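Local coordinates for FAD:protein FMN transferase (Vibrio cholerae, PDB 6NXI) that probably transfers the FMN moiety of FAD to a threonine hydroxyl of a target flavoprotein, using magnesium, at residues G183-G189 / G218-T224. Sequence-based numbering, arbitrary orientation.
Sequences GEIRLKG and GDYAIAT. With MG (magnesium ion), chain D.
A bend at chi2 (47°) brings the carboxylate of Glu184 beside the methyl of Ala223 and up to the backbone of Thr224, and splits its oxygens between two tasks. OE2 accepts a hydrogen bond from Thr224 N (3.2 Å), which approaches from above the carboxylate plane, while OE1 binds magnesium at 2.3 Å, a metal that Asp269 also coordinates. Between Glu184 and the far end the strands pair as antiparallel neighbours in the central sheet. Ile185 and Ile222 exchange backbone bonds, Ile222 N to Ile185 O at 2.8 Å and Ile185 N to Ile222 O at 2.9 Å, and Leu187 N continues the ladder to Tyr220 O. On one face CD1 of Ile222 reaches CD1 of Leu187 (3.7 Å) and CG2 of Ile185; on the other, the CB atoms of Arg186 and Ala221 meet, while the guanidinium of Arg186 runs on to a salt bridge with Asp163 of helix 157-171. At the end remote from the metal, Asp219, its CG anti to the carbonyl carbon (chi1 -66°), places OD1 2.8 Å from Gly189 N in a nearly straight bond, the N-H meeting OD1 from above the carboxylate plane. Binding at both oxygens fixes the rotation of the Glu184 carboxylate, so the neighbouring strand helps position OE1 on the magnesium beside the bound FAD.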
loop_
_atom_site.group_PDB
_atom_site.type_symbol
_atom_site.label_atom_id
_atom_site.label_comp_id
_atom_site.label_asym_id
_atom_site.label_seq_id
_atom_site.Cartn_x
_atom_site.Cartn_y
_atom_site.Cartn_z
ATOM N N GLY A 183 -0.547 -7.776 4.912
ATOM C CA GLY A 183 -1.898 -7.310 5.213
ATOM C C GLY A 183 -2.683 -6.790 4.020
ATOM O O GLY A 183 -3.915 -6.625 4.174
ATOM N N GLU A 184 -2.039 -6.553 2.871
ATOM C CA GLU A 184 -2.753 -6.157 1.638
ATOM C C GLU A 184 -3.235 -7.458 0.989
ATOM O O GLU A 184 -2.448 -8.450 0.992
ATOM C CB GLU A 184 -1.810 -5.460 0.661
ATOM C CG GLU A 184 -1.875 -3.936 0.759
ATOM C CD GLU A 184 -1.817 -3.304 2.134
ATOM O OE1 GLU A 184 -0.745 -2.771 2.489
ATOM O OE2 GLU A 184 -2.855 -3.380 2.905
ATOM N N ILE A 185 -4.497 -7.486 0.585
ATOM C CA ILE A 185 -5.173 -8.736 0.179
ATOM C C ILE A 185 -5.807 -8.620 -1.197
ATOM O O ILE A 185 -6.397 -7.605 -1.566
ATOM C CB ILE A 185 -6.206 -9.111 1.247
ATOM C CG1 ILE A 185 -5.544 -9.324 2.597
ATOM C CG2 ILE A 185 -7.007 -10.308 0.771
ATOM C CD1 ILE A 185 -6.557 -9.455 3.728
ATOM N N ARG A 186 -5.797 -9.723 -1.915
ATOM C CA ARG A 186 -6.676 -9.857 -3.083
ATOM C C ARG A 186 -7.319 -11.243 -3.077
ATOM O O ARG A 186 -6.596 -12.223 -2.823
ATOM C CB ARG A 186 -5.919 -9.619 -4.380
ATOM C CG ARG A 186 -6.835 -9.658 -5.579
ATOM C CD ARG A 186 -6.210 -8.893 -6.735
ATOM N NE ARG A 186 -6.800 -9.369 -7.961
ATOM C CZ ARG A 186 -6.329 -9.107 -9.165
ATOM N NH1 ARG A 186 -5.217 -8.397 -9.307
ATOM N NH2 ARG A 186 -6.974 -9.609 -10.219
ATOM N N LEU A 187 -8.616 -11.284 -3.352
ATOM C CA LEU A 187 -9.437 -12.508 -3.235
ATOM C C LEU A 187 -10.102 -12.850 -4.554
ATOM O O LEU A 187 -10.486 -11.937 -5.311
ATOM C CB LEU A 187 -10.568 -12.245 -2.245
ATOM C CG LEU A 187 -10.209 -11.707 -0.880
ATOM C CD1 LEU A 187 -11.470 -11.396 -0.089
ATOM C CD2 LEU A 187 -9.295 -12.714 -0.166
ATOM N N LYS A 188 -10.275 -14.122 -4.803
ATOM C CA LYS A 188 -11.126 -14.570 -5.917
ATOM C C LYS A 188 -11.838 -15.865 -5.530
ATOM O O LYS A 188 -11.203 -16.735 -4.936
ATOM C CB LYS A 188 -10.341 -14.773 -7.208
ATOM C CG LYS A 188 -11.263 -14.817 -8.420
ATOM C CD LYS A 188 -10.485 -15.099 -9.653
ATOM C CE LYS A 188 -11.259 -14.787 -10.902
ATOM N NZ LYS A 188 -11.882 -16.027 -11.398
ATOM N N GLY A 189 -13.127 -15.973 -5.860
ATOM C CA GLY A 189 -13.867 -17.236 -5.755
ATOM C C GLY A 189 -14.195 -17.571 -4.331
ATOM O O GLY A 189 -14.562 -16.646 -3.573
ATOM N N GLY A 218 -15.925 -10.531 -1.840
ATOM C CA GLY A 218 -16.041 -11.193 -3.141
ATOM C C GLY A 218 -14.757 -11.035 -3.931
ATOM O O GLY A 218 -13.663 -11.148 -3.321
ATOM N N ASP A 219 -14.855 -10.855 -5.237
ATOM C CA ASP A 219 -13.677 -10.837 -6.138
ATOM C C ASP A 219 -13.146 -9.407 -6.163
ATOM O O ASP A 219 -13.583 -8.585 -6.992
ATOM C CB ASP A 219 -14.003 -11.370 -7.526
ATOM C CG ASP A 219 -14.366 -12.838 -7.576
ATOM O OD1 ASP A 219 -14.317 -13.522 -6.509
ATOM O OD2 ASP A 219 -14.827 -13.276 -8.679
ATOM N N TYR A 220 -12.280 -9.114 -5.218
ATOM C CA TYR A 220 -11.848 -7.728 -4.910
ATOM C C TYR A 220 -10.507 -7.779 -4.199
ATOM O O TYR A 220 -10.137 -8.813 -3.604
ATOM C CB TYR A 220 -12.806 -7.033 -3.932
ATOM C CG TYR A 220 -13.649 -5.899 -4.451
ATOM C CD1 TYR A 220 -13.132 -4.927 -5.286
ATOM C CD2 TYR A 220 -14.934 -5.705 -3.967
ATOM C CE1 TYR A 220 -13.904 -3.872 -5.740
ATOM C CE2 TYR A 220 -15.717 -4.650 -4.401
ATOM C CZ TYR A 220 -15.200 -3.735 -5.302
ATOM O OH TYR A 220 -15.942 -2.672 -5.730
ATOM N N ALA A 221 -9.802 -6.652 -4.230
ATOM C CA ALA A 221 -8.641 -6.405 -3.362
ATOM C C ALA A 221 -9.059 -5.470 -2.231
ATOM O O ALA A 221 -10.014 -4.688 -2.391
ATOM C CB ALA A 221 -7.517 -5.803 -4.160
ATOM N N ILE A 222 -8.395 -5.670 -1.117
ATOM C CA ILE A 222 -8.586 -4.885 0.118
ATOM C C ILE A 222 -7.240 -4.425 0.637
ATOM O O ILE A 222 -6.374 -5.238 0.889
ATOM C CB ILE A 222 -9.325 -5.724 1.188
ATOM C CG1 ILE A 222 -10.513 -6.493 0.640
ATOM C CG2 ILE A 222 -9.685 -4.785 2.314
ATOM C CD1 ILE A 222 -10.197 -7.924 0.183
ATOM N N ALA A 223 -7.150 -3.152 0.994
ATOM C CA ALA A 223 -5.932 -2.578 1.589
ATOM C C ALA A 223 -6.357 -1.766 2.787
ATOM O O ALA A 223 -7.431 -1.123 2.754
ATOM C CB ALA A 223 -5.178 -1.708 0.628
ATOM N N THR A 224 -5.508 -1.794 3.807
ATOM C CA THR A 224 -5.751 -1.030 5.048
ATOM C C THR A 224 -4.509 -0.220 5.420
ATOM O O THR A 224 -3.423 -0.786 5.478
ATOM C CB THR A 224 -6.124 -1.989 6.184
ATOM O OG1 THR A 224 -7.324 -2.682 5.847
ATOM C CG2 THR A 224 -6.363 -1.266 7.486
HETATM MG MG MG D . 0.148 -0.679 2.233
HETATM O O HOH W 1 -6.185 -5.275 3.817
HETATM O O HOH W 2 -13.904 -13.863 -2.323
HETATM O O HOH W 3 -15.732 -14.401 -4.432
HETATM O O HOH W 4 -2.201 0.204 2.851
HETATM O O HOH W 5 2.022 -0.976 0.822
#